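Local coordinates for putative sugar ABC transporter (Yersinia enterocolitica subsp. enterocolitica 8081, PDB 5ULB), which probably binds a methylthioribose-like sugar in the periplasm for uptake by an ABC transporter, and here holds a selenium analogue of that sugar, at residues A[30-35]-A[240-245]; A[175-180]-A[199-204]; A[192-197]-A[218-223]. One frame throughout, in Å; residues are numbered along the deposited sequence.

Interaction 1. Residues A[30-35]-A[240-245]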
ATOM      1  N   SER A  30      -2.327  11.740   3.501  1.00 11.15           N
ATOM      2  CA  SER A  30      -2.155  11.848   2.063  1.00 11.44           C
ATOM      3  C   SER A  30      -0.751  11.560   1.578  1.00 10.77           C
ATOM      4  O   SER A  30      -0.233  12.279   0.708  1.00 13.14           O
ATOM      5  CB  SER A  30      -2.709  13.188   1.582  1.00 12.87           C
ATOM      6  OG  SER A  30      -2.046  14.255   2.258  1.00 16.47           O
ATOM      7  N   ASP A  31      -0.156  10.514   2.078  1.00 10.92           N
ATOM      8  CA  ASP A  31       1.118  10.035   1.547  1.00  9.72           C
ATOM      9  C   ASP A  31       0.932   9.539   0.103  1.00  9.78           C
ATOM     10  O   ASP A  31      -0.180   9.313  -0.349  1.00 10.43           O
ATOM     11  CB  ASP A  31       1.641   8.926   2.447  1.00 11.04           C
ATOM     12  CG  ASP A  31       0.724   7.745   2.520  1.00 11.44           C
ATOM     13  OD1 ASP A  31      -0.274   7.826   3.286  1.00 11.64           O
ATOM     14  OD2 ASP A  31       0.920   6.760   1.755  1.00 12.90           O
ATOM     15  N   ASP A  32       2.024   9.327  -0.622  1.00  9.40           N
ATOM     16  CA  ASP A  32       1.952   8.924  -2.002  1.00 10.26           C
ATOM     17  C   ASP A  32       1.285   7.541  -2.190  1.00 10.45           C
ATOM     18  O   ASP A  32       0.585   7.331  -3.207  1.00 11.03           O
ATOM     19  CB  ASP A  32       3.300   8.884  -2.661  1.00 11.84           C
ATOM     20  CG  ASP A  32       3.960  10.248  -2.804  1.00 16.09           C
ATOM     21  OD1 ASP A  32       3.288  11.283  -2.609  1.00 19.89           O
ATOM     22  OD2 ASP A  32       5.167  10.229  -3.262  1.00 19.00           O
ATOM     23  N   ASN A  33       1.541   6.622  -1.262  1.00  9.36           N
ATOM     24  CA  ASN A  33       0.921   5.299  -1.406  1.00  9.25           C
ATOM     25  C   ASN A  33      -0.594   5.431  -1.332  1.00  9.87           C
ATOM     26  O   ASN A  33      -1.312   4.876  -2.137  1.00  9.75           O
ATOM     27  CB  ASN A  33       1.463   4.369  -0.301  1.00 10.16           C
ATOM     28  CG  ASN A  33       1.042   2.924  -0.520  1.00 11.24           C
ATOM     29  OD1 ASN A  33       0.071   2.470   0.056  1.00 12.79           O
ATOM     30  ND2 ASN A  33       1.924   2.195  -1.272  1.00 12.37           N
ATOM     31  N   THR A  34      -1.063   6.173  -0.315  1.00  9.76           N
ATOM     32  CA  THR A  34      -2.439   6.427  -0.151  1.00  9.06           C
ATOM     33  C   THR A  34      -3.064   7.137  -1.356  1.00  8.57           C
ATOM     34  O   THR A  34      -4.182   6.807  -1.806  1.00 10.08           O
ATOM     35  CB  THR A  34      -2.687   7.242   1.167  1.00  9.86           C
ATOM     36  OG1 THR A  34      -2.315   6.420   2.267  1.00 10.27           O
ATOM     37  CG2 THR A  34      -4.123   7.695   1.274  1.00 11.84           C
ATOM     38  N   THR A  35      -2.392   8.178  -1.830  1.00  9.33           N
ATOM     39  CA  THR A  35      -2.864   8.920  -2.935  1.00  9.81           C
ATOM     40  C   THR A  35      -3.123   7.998  -4.192  1.00  9.37           C
ATOM     41  O   THR A  35      -4.140   8.104  -4.872  1.00 10.07           O
ATOM     42  CB  THR A  35      -1.926  10.119  -3.279  1.00 11.92           C
ATOM     43  OG1 THR A  35      -1.854  10.907  -2.077  1.00 12.88           O
ATOM     44  CG2 THR A  35      -2.356  10.865  -4.471  1.00 12.12           C
ATOM     45  N   SER A 240       6.292   4.981  -6.015  1.00  9.23           N
ATOM     46  CA  SER A 240       5.515   6.142  -6.370  1.00 10.61           C
ATOM     47  C   SER A 240       6.304   6.896  -7.424  1.00 11.07           C
ATOM     48  O   SER A 240       7.505   6.651  -7.618  1.00 11.42           O
ATOM     49  CB  SER A 240       5.205   7.019  -5.111  1.00 11.55           C
ATOM     50  OG  SER A 240       6.406   7.652  -4.719  1.00 15.97           O
ATOM     51  N   ASN A 241       5.686   7.916  -8.047  1.00 11.38           N
ATOM     52  CA  ASN A 241       6.387   8.693  -9.045  1.00 12.84           C
ATOM     53  C   ASN A 241       7.591   9.344  -8.425  1.00 12.90           C
ATOM     54  O   ASN A 241       8.668   9.391  -9.084  1.00 14.26           O
ATOM     55  CB  ASN A 241       5.479   9.745  -9.658  1.00 14.89           C
ATOM     56  CG  ASN A 241       4.391   9.186 -10.528  1.00 16.92           C
ATOM     57  OD1 ASN A 241       4.398   7.995 -10.968  1.00 20.61           O
ATOM     58  ND2 ASN A 241       3.410  10.056 -10.831  1.00 22.90           N
ATOM     59  N   GLN A 242       7.485   9.907  -7.248  1.00 12.03           N
ATOM     60  CA  GLN A 242       8.609  10.535  -6.564  0.53 13.72           C
ATOM     61  C   GLN A 242       9.782   9.587  -6.411  1.00 12.41           C
ATOM     62  O   GLN A 242      10.905   9.934  -6.690  1.00 13.61           O
ATOM     63  CB  GLN A 242       8.176  11.104  -5.185  0.53 17.53           C
ATOM     64  CG  GLN A 242       9.300  11.843  -4.447  0.53 21.71           C
ATOM     65  CD  GLN A 242       8.988  12.352  -3.008  0.53 23.91           C
ATOM     66  OE1 GLN A 242       7.873  12.261  -2.569  0.53 30.39           O
ATOM     67  NE2 GLN A 242       9.976  12.864  -2.313  0.53 21.04           N
ATOM     68  N   ASP A 243       9.493   8.376  -5.974  1.00 12.48           N
ATOM     69  CA  ASP A 243      10.616   7.442  -5.714  1.00 11.54           C
ATOM     70  C   ASP A 243      11.383   7.177  -6.980  1.00 10.63           C
ATOM     71  O   ASP A 243      12.608   7.037  -6.950  1.00 12.20           O
ATOM     72  CB  ASP A 243      10.055   6.049  -5.190  1.00 11.37           C
ATOM     73  CG  ASP A 243       9.221   6.112  -4.033  1.00 12.82           C
ATOM     74  OD1 ASP A 243       9.139   7.102  -3.297  1.00 13.87           O
ATOM     75  OD2 ASP A 243       8.521   5.052  -3.778  1.00 14.99           O
ATOM     76  N   LEU A 244      10.650   6.984  -8.096  1.00 11.57           N
ATOM     77  CA  LEU A 244      11.331   6.761  -9.384  1.00 10.80           C
ATOM     78  C   LEU A 244      12.238   7.922  -9.732  1.00 12.36           C
ATOM     79  O   LEU A 244      13.357   7.714 -10.257  1.00 13.80           O
ATOM     80  CB  LEU A 244      10.306   6.496 -10.442  1.00 12.60           C
ATOM     81  CG  LEU A 244       9.443   5.240 -10.200  1.00 12.05           C
ATOM     82  CD1 LEU A 244       8.282   5.210 -11.130  1.00 13.94           C
ATOM     83  CD2 LEU A 244      10.286   3.925 -10.356  1.00 14.30           C
ATOM     84  N   GLN A 245      11.790   9.148  -9.556  1.00 13.03           N
ATOM     85  CA  GLN A 245      12.677  10.324  -9.757  1.00 14.01           C
ATOM     86  C   GLN A 245      13.884  10.302  -8.803  1.00 14.06           C
ATOM     87  O   GLN A 245      14.989  10.591  -9.223  1.00 14.78           O
ATOM     88  CB  GLN A 245      11.870  11.626  -9.593  1.00 16.61           C
ATOM     89  CG  GLN A 245      10.818  11.931 -10.666  1.00 22.42           C
ATOM     90  CD  GLN A 245      11.439  12.287 -12.035  1.00 27.54           C
ATOM     91  OE1 GLN A 245      11.891  11.393 -12.794  1.00 29.68           O
ATOM     92  NE2 GLN A 245      11.586  13.606 -12.328  1.00 33.76           N
TER
HETATM   93  O   HOH W   1       4.929  10.519  -5.982  1.00 18.44           O
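Asp-32 and Ser-240 meet where two helix N-termini face each other across the cleft of this two-lobed periplasmic binding protein fold. Helix 32-48 belongs to one lobe and helix 241-248 to the other. The tight part is small. Asp-32 CB packs on Ser-240 CB at 3.6 Å. On this side Ser-240 is buried, and its OG lies 3.2 Å from Asp-32 OD2. That hydrogen bond is possible but not settled. Ser-240 OG also makes a weak hydrogen bond to Asp-214. Ser-240 is the N-cap of its helix as well. With chi1 at 72°, its OG is turned to the first helical turn and accepts a weak bond from Asp-243 N. Asp-31 caps the other helix more firmly: its OD2 takes Thr-34 N at 2.9 Å, from above the carboxylate plane. Asn-33, which follows Asp-32, touches the bound sugar. Gln-218, on helix 214-226, donates to Asp-32 OD2 and is its main protein partner. The looser side lies toward Gln-242, which is partly exposed. Its CB lies 3.7 Å from Asp-32 OD2. Water 1 spans this side, donating to Asp-32 OD2 at 2.7 Å and accepting from Gln-242 N at 2.9 Å.

Interaction 2. Residues A[175-180]-A[199-204]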
ATOM      1  N   GLU A 175      20.863  -3.537  14.172  1.00 14.57           N
ATOM      2  CA  GLU A 175      19.923  -2.463  14.110  1.00 13.80           C
ATOM      3  C   GLU A 175      20.341  -1.423  15.145  1.00 14.83           C
ATOM      4  O   GLU A 175      20.256  -1.653  16.342  1.00 16.83           O
ATOM      5  CB  GLU A 175      18.544  -2.952  14.444  1.00 15.53           C
ATOM      6  CG  GLU A 175      17.480  -1.858  14.368  1.00 17.97           C
ATOM      7  CD  GLU A 175      16.135  -2.270  14.947  1.00 19.33           C
ATOM      8  OE1 GLU A 175      15.545  -3.238  14.444  1.00 23.48           O
ATOM      9  OE2 GLU A 175      15.601  -1.606  15.908  1.00 23.29           O
ATOM     10  N   LEU A 176      20.769  -0.285  14.654  1.00 12.70           N
ATOM     11  CA  LEU A 176      21.170   0.826  15.560  1.00 12.96           C
ATOM     12  C   LEU A 176      19.942   1.426  16.220  1.00 14.11           C
ATOM     13  O   LEU A 176      19.995   1.758  17.412  1.00 16.75           O
ATOM     14  CB  LEU A 176      22.016   1.846  14.827  1.00 14.10           C
ATOM     15  CG  LEU A 176      23.310   1.413  14.260  1.00 15.59           C
ATOM     16  CD1 LEU A 176      23.822   2.523  13.372  1.00 18.47           C
ATOM     17  CD2 LEU A 176      24.256   0.933  15.290  1.00 20.08           C
ATOM     18  N   GLU A 177      18.886   1.686  15.432  1.00 12.51           N
ATOM     19  CA  GLU A 177      17.675   2.362  15.848  1.00 13.76           C
ATOM     20  C   GLU A 177      16.588   2.055  14.857  1.00 12.75           C
ATOM     21  O   GLU A 177      16.850   1.783  13.691  1.00 13.10           O
ATOM     22  CB  GLU A 177      17.942   3.941  15.870  1.00 18.66           C
ATOM     23  CG  GLU A 177      17.030   4.638  16.792  1.00 27.58           C
ATOM     24  CD  GLU A 177      17.524   6.007  17.157  1.00 30.60           C
ATOM     25  OE1 GLU A 177      16.567   6.799  17.358  1.00 33.96           O
ATOM     26  OE2 GLU A 177      18.795   6.258  17.378  1.00 24.25           O
ATOM     27  N   SER A 178      15.352   2.214  15.350  1.00 11.94           N
ATOM     28  CA  SER A 178      14.175   2.248  14.539  1.00 11.91           C
ATOM     29  C   SER A 178      13.422   3.581  14.730  1.00 11.91           C
ATOM     30  O   SER A 178      13.271   3.989  15.868  1.00 16.47           O
ATOM     31  CB  SER A 178      13.286   1.051  14.892  1.00 15.27           C
ATOM     32  OG  SER A 178      12.176   0.963  13.978  1.00 17.22           O
ATOM     33  N   ILE A 179      12.972   4.143  13.641  1.00 10.68           N
ATOM     34  CA  ILE A 179      12.338   5.447  13.570  0.55 12.42           C
ATOM     35  C   ILE A 179      11.105   5.341  12.789  1.00 11.22           C
ATOM     36  O   ILE A 179      11.101   4.675  11.737  1.00 11.90           O
ATOM     37  CB  ILE A 179      13.225   6.442  12.638  0.55 18.42           C
ATOM     38  CG1 ILE A 179      14.435   6.836  13.301  0.55 22.40           C
ATOM     39  CG2 ILE A 179      12.457   7.703  12.103  0.55 17.99           C
ATOM     40  CD1 ILE A 179      15.446   7.489  12.355  0.55 16.77           C
ATOM     41  N   GLY A 180      10.032   6.076  13.174  1.00 11.53           N
ATOM     42  CA  GLY A 180       8.904   6.246  12.302  1.00 12.47           C
ATOM     43  C   GLY A 180       7.614   6.570  13.045  1.00 12.10           C
ATOM     44  O   GLY A 180       7.354   5.960  14.041  1.00 13.81           O
ATOM     45  N   ALA A 199      23.545  12.412  13.026  1.00 11.50           N
ATOM     46  CA  ALA A 199      24.480  13.142  13.902  1.00 10.83           C
ATOM     47  C   ALA A 199      25.035  12.314  15.020  1.00 10.84           C
ATOM     48  O   ALA A 199      26.155  12.553  15.502  1.00 10.44           O
ATOM     49  CB  ALA A 199      23.764  14.352  14.448  1.00 11.70           C
ATOM     50  N   LYS A 200      24.257  11.327  15.485  1.00 11.31           N
ATOM     51  CA  LYS A 200      24.717  10.403  16.518  1.00 10.92           C
ATOM     52  C   LYS A 200      25.706   9.349  15.987  1.00 11.48           C
ATOM     53  O   LYS A 200      26.582   8.900  16.766  1.00 13.40           O
ATOM     54  CB  LYS A 200      23.532   9.667  17.165  1.00 15.15           C
ATOM     55  CG  LYS A 200      22.692  10.507  18.036  1.00 14.58           C
ATOM     56  CD  LYS A 200      21.641   9.775  18.880  1.00 14.78           C
ATOM     57  CE  LYS A 200      20.800   8.866  18.062  1.00 18.10           C
ATOM     58  NZ  LYS A 200      19.828   8.252  18.988  1.00 17.52           N
ATOM     59  N   TYR A 201      25.596   9.045  14.677  1.00 11.09           N
ATOM     60  CA  TYR A 201      26.427   7.984  14.067  1.00 12.69           C
ATOM     61  C   TYR A 201      27.045   8.554  12.798  1.00 12.89           C
ATOM     62  O   TYR A 201      26.473   8.494  11.709  1.00 14.00           O
ATOM     63  CB  TYR A 201      25.474   6.819  13.716  1.00 12.88           C
ATOM     64  CG  TYR A 201      24.825   6.129  14.837  1.00 13.89           C
ATOM     65  CD1 TYR A 201      25.565   5.330  15.686  1.00 16.72           C
ATOM     66  CD2 TYR A 201      23.501   6.325  15.137  1.00 15.21           C
ATOM     67  CE1 TYR A 201      24.945   4.700  16.783  1.00 18.38           C
ATOM     68  CE2 TYR A 201      22.855   5.648  16.163  1.00 17.18           C
ATOM     69  CZ  TYR A 201      23.592   4.912  17.021  1.00 17.97           C
ATOM     70  OH  TYR A 201      22.970   4.209  18.053  1.00 25.49           O
ATOM     71  N   PRO A 202      28.178   9.217  13.004  1.00 13.19           N
ATOM     72  CA  PRO A 202      28.867   9.906  11.841  1.00 13.51           C
ATOM     73  C   PRO A 202      29.307   8.945  10.733  1.00 12.18           C
ATOM     74  O   PRO A 202      29.254   7.694  10.860  1.00 13.63           O
ATOM     75  CB  PRO A 202      30.030  10.580  12.475  1.00 18.20           C
ATOM     76  CG  PRO A 202      29.711  10.714  13.912  1.00 22.17           C
ATOM     77  CD  PRO A 202      28.921   9.436  14.247  1.00 17.10           C
ATOM     78  N   LYS A 203      29.713   9.539   9.643  1.00 14.17           N
ATOM     79  CA  LYS A 203      30.097   8.835   8.425  1.00 13.83           C
ATOM     80  C   LYS A 203      31.022   7.664   8.762  1.00 15.51           C
ATOM     81  O   LYS A 203      32.056   7.760   9.443  1.00 16.73           O
ATOM     82  CB  LYS A 203      30.705   9.865   7.404  1.00 19.32           C
ATOM     83  CG  LYS A 203      30.990   9.337   6.075  1.00 19.06           C
ATOM     84  CD  LYS A 203      31.497  10.348   5.105  1.00 26.98           C
ATOM     85  CE  LYS A 203      30.612  11.581   4.950  1.00 33.00           C
ATOM     86  NZ  LYS A 203      31.204  12.368   3.818  1.00 45.59           N
ATOM     87  N   GLY A 204      30.562   6.473   8.341  1.00 15.58           N
ATOM     88  CA  GLY A 204      31.272   5.171   8.622  1.00 15.69           C
ATOM     89  C   GLY A 204      30.519   4.326   9.606  1.00 16.38           C
ATOM     90  O   GLY A 204      30.786   3.116   9.719  1.00 19.87           O
TER
HETATM   91  O   HOH W   2      20.580   4.602  18.528  1.00 27.54           O
HETATM   92  O   HOH W   3      22.396   1.317  19.005  1.00 56.56           O
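In the beta-alpha unit made by strand 173-179 and helix 186-200, Leu-176 and Glu-177 of the strand meet Lys-200 and Tyr-201 at the C-terminal end of the helix. The contact lies at the protein surface, and strand 173-179 is the outermost strand on its side of the sheet. Leu-176 lies over one face of the Tyr-201 ring. Its CD1 sits 4.0 Å from the centroid of that ring and 8° off the ring normal, a CH-pi contact over the middle of the face. CD2 of Leu-176 lies over the same face, out beyond CE1, 4.1 Å from Tyr-201 CE1. The two side chains run past each other in opposite directions, and Leu-176 CB therefore ends up near the phenol end, 4.1 Å from Tyr-201 CZ. Beside the ring, Glu-177 reaches out nearly extended and crosses Lys-200 at about a right angle. Their salt bridge runs from Lys-200 NZ to Glu-177 OE2, 2.8 Å, on the syn lone pair of that oxygen. A bend in the lysine chain at chi3 (-51°) helps to bring NZ there. Two waters close the polar side. Water 2, at the edge of the Tyr-201 ring and in its plane, accepts from Tyr-201 OH. It donates to Glu-177 OE2 at 2.7 Å and to Leu-176 O at 3.1 Å. Glu-177 OE2 is thus held by the ammonium group and by a water. Water 3 donates to Leu-176 O at 2.9 Å and to Tyr-201 OH at 3.1 Å, so the phenol oxygen both gives and receives a bond. From Tyr-201 the chain leaves the helix and leads to strand 208-211, which lies beyond strand 143-148 in the sheet. The contact thus ties the first strand to the helix end in a beta-alpha-beta crossover of a Rossmann-like lobe.

Interaction 3. Residues A[192-197]-A[218-223]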
ATOM      1  N   ASN A 192      13.700  14.909   9.500  1.00 11.18           N
ATOM      2  CA  ASN A 192      14.272  15.506  10.736  1.00 11.81           C
ATOM      3  C   ASN A 192      14.813  14.497  11.725  1.00 11.13           C
ATOM      4  O   ASN A 192      15.900  14.641  12.287  1.00 11.80           O
ATOM      5  CB  ASN A 192      13.218  16.362  11.435  1.00 13.97           C
ATOM      6  CG  ASN A 192      12.882  17.598  10.602  1.00 16.43           C
ATOM      7  OD1 ASN A 192      13.703  18.126   9.850  1.00 17.66           O
ATOM      8  ND2 ASN A 192      11.605  18.076  10.796  1.00 20.04           N
ATOM      9  N   LYS A 193      14.057  13.413  11.869  1.00 10.70           N
ATOM     10  CA  LYS A 193      14.451  12.348  12.756  0.58 11.80           C
ATOM     11  C   LYS A 193      15.707  11.622  12.262  1.00 11.37           C
ATOM     12  O   LYS A 193      16.620  11.334  13.042  1.00 11.49           O
ATOM     13  CB  LYS A 193      13.328  11.349  13.004  0.58 12.85           C
ATOM     14  CG  LYS A 193      12.259  11.933  13.875  0.58 14.21           C
ATOM     15  CD  LYS A 193      11.054  11.045  13.908  0.58 17.29           C
ATOM     16  CE  LYS A 193      10.063  11.624  14.830  0.58 19.80           C
ATOM     17  NZ  LYS A 193       8.727  10.856  14.855  0.58 20.40           N
ATOM     18  N   VAL A 194      15.793  11.367  10.948  1.00 11.01           N
ATOM     19  CA  VAL A 194      16.975  10.757  10.402  1.00  9.83           C
ATOM     20  C   VAL A 194      18.152  11.686  10.525  1.00 10.85           C
ATOM     21  O   VAL A 194      19.280  11.244  10.816  1.00 12.31           O
ATOM     22  CB  VAL A 194      16.717  10.252   8.963  1.00 10.56           C
ATOM     23  CG1 VAL A 194      18.031   9.861   8.310  1.00 12.46           C
ATOM     24  CG2 VAL A 194      15.696   9.118   8.908  1.00 12.04           C
ATOM     25  N   GLY A 195      17.942  13.015  10.339  1.00 11.57           N
ATOM     26  CA  GLY A 195      19.068  13.939  10.524  1.00 12.38           C
ATOM     27  C   GLY A 195      19.702  13.817  11.898  1.00 11.55           C
ATOM     28  O   GLY A 195      20.941  13.864  12.025  1.00 13.73           O
ATOM     29  N   ALA A 196      18.881  13.652  12.955  1.00 10.75           N
ATOM     30  CA  ALA A 196      19.453  13.533  14.272  1.00 10.55           C
ATOM     31  C   ALA A 196      20.175  12.182  14.464  1.00 12.09           C
ATOM     32  O   ALA A 196      21.219  12.141  15.141  1.00 12.80           O
ATOM     33  CB  ALA A 196      18.351  13.700  15.341  1.00 12.89           C
ATOM     34  N   VAL A 197      19.672  11.096  13.858  1.00 11.90           N
ATOM     35  CA  VAL A 197      20.337   9.789  13.954  1.00 14.47           C
ATOM     36  C   VAL A 197      21.696   9.886  13.212  1.00 13.34           C
ATOM     37  O   VAL A 197      22.724   9.343  13.691  1.00 13.74           O
ATOM     38  CB  VAL A 197      19.449   8.675  13.406  1.00 18.79           C
ATOM     39  CG1 VAL A 197      20.207   7.390  13.490  1.00 25.53           C
ATOM     40  CG2 VAL A 197      18.319   8.525  14.338  1.00 24.45           C
ATOM     41  N   GLN A 218      11.290   8.326   1.522  1.00  8.47           N
ATOM     42  CA  GLN A 218      11.442   9.640   0.933  1.00  8.49           C
ATOM     43  C   GLN A 218      12.063  10.620   1.904  1.00  8.53           C
ATOM     44  O   GLN A 218      12.897  11.478   1.494  1.00 10.83           O
ATOM     45  CB  GLN A 218      10.073  10.126   0.471  1.00 10.39           C
ATOM     46  CG  GLN A 218       9.520   9.444  -0.758  1.00 10.37           C
ATOM     47  CD  GLN A 218       8.020   9.581  -0.932  1.00 12.47           C
ATOM     48  OE1 GLN A 218       7.329  10.282  -0.116  1.00 14.43           O
ATOM     49  NE2 GLN A 218       7.482   8.907  -1.930  1.00 15.90           N
ATOM     50  N   GLY A 219      11.608  10.585   3.151  1.00  9.41           N
ATOM     51  CA  GLY A 219      12.213  11.494   4.116  1.00  9.59           C
ATOM     52  C   GLY A 219      13.637  11.171   4.411  1.00  8.77           C
ATOM     53  O   GLY A 219      14.536  12.049   4.588  1.00  9.70           O
ATOM     54  N   ALA A 220      13.963   9.852   4.557  1.00  9.75           N
ATOM     55  CA  ALA A 220      15.386   9.486   4.744  1.00  8.78           C
ATOM     56  C   ALA A 220      16.227   9.924   3.599  1.00  9.82           C
ATOM     57  O   ALA A 220      17.354  10.370   3.833  1.00  9.91           O
ATOM     58  CB  ALA A 220      15.487   8.004   4.947  1.00  9.97           C
ATOM     59  N   TYR A 221      15.756   9.780   2.395  1.00  9.32           N
ATOM     60  CA  TYR A 221      16.472  10.213   1.203  1.00  9.31           C
ATOM     61  C   TYR A 221      16.864  11.706   1.269  1.00 10.10           C
ATOM     62  O   TYR A 221      17.986  12.110   1.047  1.00 10.06           O
ATOM     63  CB  TYR A 221      15.665   9.928  -0.055  1.00 10.68           C
ATOM     64  CG  TYR A 221      16.356  10.328  -1.321  1.00 10.91           C
ATOM     65  CD1 TYR A 221      16.295  11.665  -1.806  1.00 13.33           C
ATOM     66  CD2 TYR A 221      17.135   9.457  -2.039  1.00 12.76           C
ATOM     67  CE1 TYR A 221      16.976  12.087  -2.892  1.00 16.93           C
ATOM     68  CE2 TYR A 221      17.774   9.873  -3.197  1.00 15.39           C
ATOM     69  CZ  TYR A 221      17.720  11.199  -3.617  1.00 14.92           C
ATOM     70  OH  TYR A 221      18.408  11.555  -4.693  1.00 20.82           O
ATOM     71  N   LYS A 222      15.826  12.508   1.625  1.00  9.97           N
ATOM     72  CA  LYS A 222      16.121  13.974   1.796  1.00  9.96           C
ATOM     73  C   LYS A 222      17.160  14.192   2.839  1.00 10.18           C
ATOM     74  O   LYS A 222      18.078  14.997   2.627  1.00 11.49           O
ATOM     75  CB  LYS A 222      14.812  14.653   2.167  1.00 10.83           C
ATOM     76  CG  LYS A 222      14.923  16.188   2.342  1.00 14.40           C
ATOM     77  CD  LYS A 222      13.507  16.780   2.809  1.00 20.47           C
ATOM     78  CE  LYS A 222      13.595  18.205   3.420  1.00 32.60           C
ATOM     79  NZ  LYS A 222      13.733  18.921   2.216  1.00 43.64           N
ATOM     80  N   ALA A 223      17.077  13.510   3.970  1.00  9.57           N
ATOM     81  CA  ALA A 223      18.078  13.700   4.984  1.00 10.83           C
ATOM     82  C   ALA A 223      19.461  13.279   4.477  1.00  9.42           C
ATOM     83  O   ALA A 223      20.473  13.959   4.778  1.00 10.46           O
ATOM     84  CB  ALA A 223      17.764  12.907   6.242  1.00 11.28           C
TER
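Val-194 packs against Ala-220 and Ala-223 where helices 186-200 and 214-226 cross. The side-chain contacts are all apolar. Val-194 divides its two methyls between the alanines. CG1 meets Ala-223 CB at 3.7 Å, and CG2 meets Ala-220 CB at 4.1 Å. The valine has CG1 opposite its own backbone N (chi1 169°), which leaves the two branches spread over successive turns of the partner helix. Val-194 CB itself is 3.9 Å from Ala-223 CB.

A second kind of contact is methyl against backbone. Ala-223 CB rests 4.1 Å from Gly-195 N, and the CA atoms of Gly-195 and Ala-223 are 5.6 Å apart. Small residues on both sides go with the short spacing of the local axes, 8.3 Å at a crossing angle of -49°.

No hydrogen bond crosses the contact. Each backbone is bonded within its own helix. The charged residues nearby find partners on their own helices: Lys-193 pairs with Asp-189, and Lys-222 with Glu-226.

Val-194 and Ala-220 also both touch Leu-148 of strand 143-148. Two neighbouring helices packed on one face of a parallel sheet are typical of the Rossmann-like lobes of periplasmic binding proteins.

Interactions 2 and 3 share helix 186-200, and their centres are 10 Å apart. They touch through apolar side chains: Ile-179 CD1 lies 3.6 Å from Val-197 CG2. Interaction 1 is 17 Å from interaction 3 and 25 Å from interaction 2, centre to centre. Gln-218 joins interactions 1 and 3. Its NE2 probably donates to Asp-243 OD1 at 2.8 Å and to Asp-32 OD2 at 3.0 Å, so one amide links acidic groups of both lobes. Interaction 1 is next to the sugar pocket through Asn-33, although the side chain of Asp-32 is about 10 Å from the bound sugar. The side chain of Ala-220, in interaction 3, is about 14 Å from the bound sugar.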